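Local coordinates for sugar ABC transporter substrate-binding protein (Treponema pallidum subsp. pallidum, PDB 5U2P) that probably binds a small solute, perhaps a sugar, in the periplasm and delivers it to an ABC transporter for uptake, at residues K211-D216 with A389-D394. Sequence-based numbering, arbitrary orientation.
Sequences KRATDD and ASVFPD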
ATOM      1  N   LYS A 211       4.164   0.415  16.115  1.00 28.40           N
ATOM      2  CA  LYS A 211       5.126   0.986  17.049  1.00 35.90           C
ATOM      3  C   LYS A 211       5.309   0.095  18.275  1.00 29.69           C
ATOM      4  O   LYS A 211       6.437  -0.257  18.643  1.00 30.71           O
ATOM      5  CB  LYS A 211       4.669   2.387  17.473  1.00 30.91           C
ATOM      6  CG  LYS A 211       5.682   3.170  18.312  1.00 37.11           C
ATOM      7  CD  LYS A 211       6.918   3.516  17.485  1.00 71.84           C
ATOM      8  CE  LYS A 211       7.788   4.578  18.154  1.00 68.48           C
ATOM      9  NZ  LYS A 211       8.469   4.075  19.373  1.00 72.42           N
ATOM     10  N   ARG A 212       4.202  -0.283  18.912  1.00 30.32           N
ATOM     11  CA  ARG A 212       4.307  -1.027  20.167  1.00 32.23           C
ATOM     12  C   ARG A 212       4.663  -2.484  19.883  1.00 34.49           C
ATOM     13  O   ARG A 212       5.297  -3.136  20.705  1.00 35.47           O
ATOM     14  CB  ARG A 212       3.028  -0.910  21.014  1.00 32.85           C
ATOM     15  CG  ARG A 212       1.732  -1.483  20.469  1.00 43.64           C
ATOM     16  CD  ARG A 212       0.624  -1.304  21.522  1.00 46.07           C
ATOM     17  NE  ARG A 212      -0.720  -1.632  21.045  1.00 35.16           N
ATOM     18  CZ  ARG A 212      -1.516  -0.793  20.384  1.00 35.12           C
ATOM     19  NH1 ARG A 212      -1.115   0.445  20.091  1.00 34.58           N
ATOM     20  NH2 ARG A 212      -2.720  -1.194  20.012  1.00 32.48           N
ATOM     21  N   ALA A 213       4.317  -2.984  18.697  1.00 28.40           N
ATOM     22  CA  ALA A 213       4.759  -4.318  18.319  1.00 31.58           C
ATOM     23  C   ALA A 213       6.278  -4.322  18.109  1.00 29.17           C
ATOM     24  O   ALA A 213       6.966  -5.284  18.475  1.00 35.50           O
ATOM     25  CB  ALA A 213       4.039  -4.796  17.055  1.00 28.28           C
ATOM     26  N   THR A 214       6.789  -3.233  17.552  1.00 31.58           N
ATOM     27  CA  THR A 214       8.190  -3.138  17.160  1.00 29.38           C
ATOM     28  C   THR A 214       9.119  -2.888  18.349  1.00 38.07           C
ATOM     29  O   THR A 214      10.224  -3.434  18.374  1.00 37.66           O
ATOM     30  CB  THR A 214       8.398  -2.032  16.111  1.00 32.98           C
ATOM     31  OG1 THR A 214       7.576  -2.310  14.965  1.00 30.23           O
ATOM     32  CG2 THR A 214       9.838  -1.991  15.660  1.00 44.30           C
ATOM     33  N   ASP A 215       8.680  -2.096  19.330  1.00 39.76           N
ATOM     34  CA  ASP A 215       9.515  -1.852  20.522  1.00 35.16           C
ATOM     35  C   ASP A 215       9.233  -2.858  21.647  1.00 45.25           C
ATOM     36  O   ASP A 215       9.758  -2.736  22.754  1.00 40.85           O
ATOM     37  CB  ASP A 215       9.342  -0.407  21.019  1.00 36.03           C
ATOM     38  CG  ASP A 215       7.951  -0.103  21.572  1.00 49.60           C
ATOM     39  OD1 ASP A 215       7.178  -1.031  21.878  1.00 39.12           O
ATOM     40  OD2 ASP A 215       7.640   1.102  21.714  1.00 38.70           O
ATOM     41  N   ASP A 216       8.405  -3.853  21.345  1.00 43.74           N
ATOM     42  CA  ASP A 216       8.191  -5.001  22.222  1.00 43.19           C
ATOM     43  C   ASP A 216       7.471  -4.637  23.521  1.00 46.99           C
ATOM     44  O   ASP A 216       7.546  -5.364  24.510  1.00 46.29           O
ATOM     45  CB  ASP A 216       9.529  -5.676  22.533  1.00 48.55           C
ATOM     46  CG  ASP A 216       9.515  -7.152  22.222  1.00 78.15           C
ATOM     47  OD1 ASP A 216       8.522  -7.826  22.576  1.00 88.85           O
ATOM     48  OD2 ASP A 216      10.493  -7.635  21.614  1.00 80.84           O
ATOM     49  N   ALA A 389      12.289 -11.626  10.670  1.00 67.52           N
ATOM     50  CA  ALA A 389      11.372 -12.080  11.710  1.00 74.23           C
ATOM     51  C   ALA A 389      10.348 -11.003  12.048  1.00 74.33           C
ATOM     52  O   ALA A 389      10.676 -10.023  12.705  1.00 48.07           O
ATOM     53  CB  ALA A 389      12.138 -12.474  12.947  1.00 56.53           C
ATOM     54  N   SER A 390       9.106 -11.204  11.612  1.00 49.09           N
ATOM     55  CA  SER A 390       8.055 -10.196  11.746  1.00 46.16           C
ATOM     56  C   SER A 390       7.757  -9.808  13.193  1.00 40.75           C
ATOM     57  O   SER A 390       7.886 -10.625  14.104  1.00 33.87           O
ATOM     58  CB  SER A 390       6.765 -10.701  11.105  1.00 31.45           C
ATOM     59  OG  SER A 390       5.738  -9.732  11.240  1.00 30.23           O
ATOM     60  N   VAL A 391       7.344  -8.563  13.400  1.00 27.72           N
ATOM     61  CA  VAL A 391       6.937  -8.108  14.733  1.00 29.04           C
ATOM     62  C   VAL A 391       5.511  -8.533  15.052  1.00 32.75           C
ATOM     63  O   VAL A 391       5.045  -8.354  16.179  1.00 34.50           O
ATOM     64  CB  VAL A 391       7.033  -6.567  14.888  1.00 30.91           C
ATOM     65  CG1 VAL A 391       8.457  -6.086  14.664  1.00 29.11           C
ATOM     66  CG2 VAL A 391       6.076  -5.848  13.921  1.00 32.30           C
ATOM     67  N   PHE A 392       4.827  -9.097  14.059  1.00 25.00           N
ATOM     68  CA  PHE A 392       3.444  -9.521  14.220  1.00 25.44           C
ATOM     69  C   PHE A 392       3.319 -11.023  14.254  1.00 31.41           C
ATOM     70  O   PHE A 392       4.122 -11.746  13.635  1.00 27.02           O
ATOM     71  CB  PHE A 392       2.572  -8.968  13.084  1.00 28.27           C
ATOM     72  CG  PHE A 392       2.352  -7.479  13.161  1.00 30.91           C
ATOM     73  CD1 PHE A 392       1.789  -6.902  14.296  1.00 26.35           C
ATOM     74  CD2 PHE A 392       2.692  -6.660  12.100  1.00 26.04           C
ATOM     75  CE1 PHE A 392       1.586  -5.547  14.380  1.00 27.43           C
ATOM     76  CE2 PHE A 392       2.493  -5.290  12.183  1.00 26.42           C
ATOM     77  CZ  PHE A 392       1.935  -4.734  13.322  1.00 30.02           C
ATOM     78  N   PRO A 393       2.289 -11.512  14.950  1.00 29.79           N
ATOM     79  CA  PRO A 393       2.092 -12.962  15.014  1.00 36.40           C
ATOM     80  C   PRO A 393       1.534 -13.541  13.737  1.00 30.62           C
ATOM     81  O   PRO A 393       0.799 -12.868  13.028  1.00 34.94           O
ATOM     82  CB  PRO A 393       1.069 -13.128  16.151  1.00 35.08           C
ATOM     83  CG  PRO A 393       1.023 -11.821  16.847  1.00 36.86           C
ATOM     84  CD  PRO A 393       1.319 -10.806  15.800  1.00 30.60           C
ATOM     85  N   ASP A 394       1.871 -14.794  13.460  1.00 34.02           N
ATOM     86  CA  ASP A 394       1.201 -15.562  12.425  1.00 36.52           C
ATOM     87  C   ASP A 394      -0.090 -16.120  13.021  1.00 35.67           C
ATOM     88  O   ASP A 394      -0.146 -17.282  13.429  1.00 34.23           O
ATOM     89  CB  ASP A 394       2.120 -16.673  11.928  1.00 33.27           C
ATOM     90  CG  ASP A 394       1.533 -17.456  10.779  1.00 36.84           C
ATOM     91  OD1 ASP A 394       0.507 -17.024  10.203  1.00 37.27           O
ATOM     92  OD2 ASP A 394       2.123 -18.501  10.437  1.00 37.18           O
TER
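The C-terminal turn of helix 191-214 packs here against an ST turn in the loop ahead of helix 406-417, a small apolar contact in which Ala213, Thr214, Val391 and Phe392 meet. The ST turn is defined by Phe392 N donating to Ser390 OG over 3.0 Å at an N-H...O angle of 165°, so the serine hydroxyl closes the bend from which Val391 projects at the helix. Ala213 and Val391 both direct CB toward the opposite segment, and their CA atoms, the nearest pair across the contact, lie 5.7 Å apart, with Ala213 CB and the Val391 side chain filling the space between.

Ala213 CB sits 3.9 Å from Val391 CG2 and 3.7 Å from Phe392 CE1, approaching the ring obliquely. With chi1 of Val391 at -60°, CG1 lies anti to its carbonyl carbon and reaches Thr214 CA at 3.9 Å, while CG2 lies against Ala213 CB and also rests over the rim of one face of the Phe392 ring. Both methyls border Thr214 OG1, 3.9 Å from Val391 CG1, but the polar partner of this hydroxyl is Val210 O, one turn back; it is thereby satisfied within the helix and meets Val391 through van der Waals contact. All the links between the two segments are of this kind, and the 159 Å² buried, both sides summed, marks the interface as modest.

Helix 191-214 belongs to the bacterial extracellular solute-binding family region, and the contact is plain structural packing. Around it, Phe392 extends back along that helix to touch Leu209 and Val210, Ser390 OG also hydrogen-bonds to Ala382 O, and Val391 pairs through its backbone with Gln381. The contact thus joins the loop between strand 372-374 and helix 406-417 to the end of helix 191-214, its centre about 19 Å from the centre of the chain.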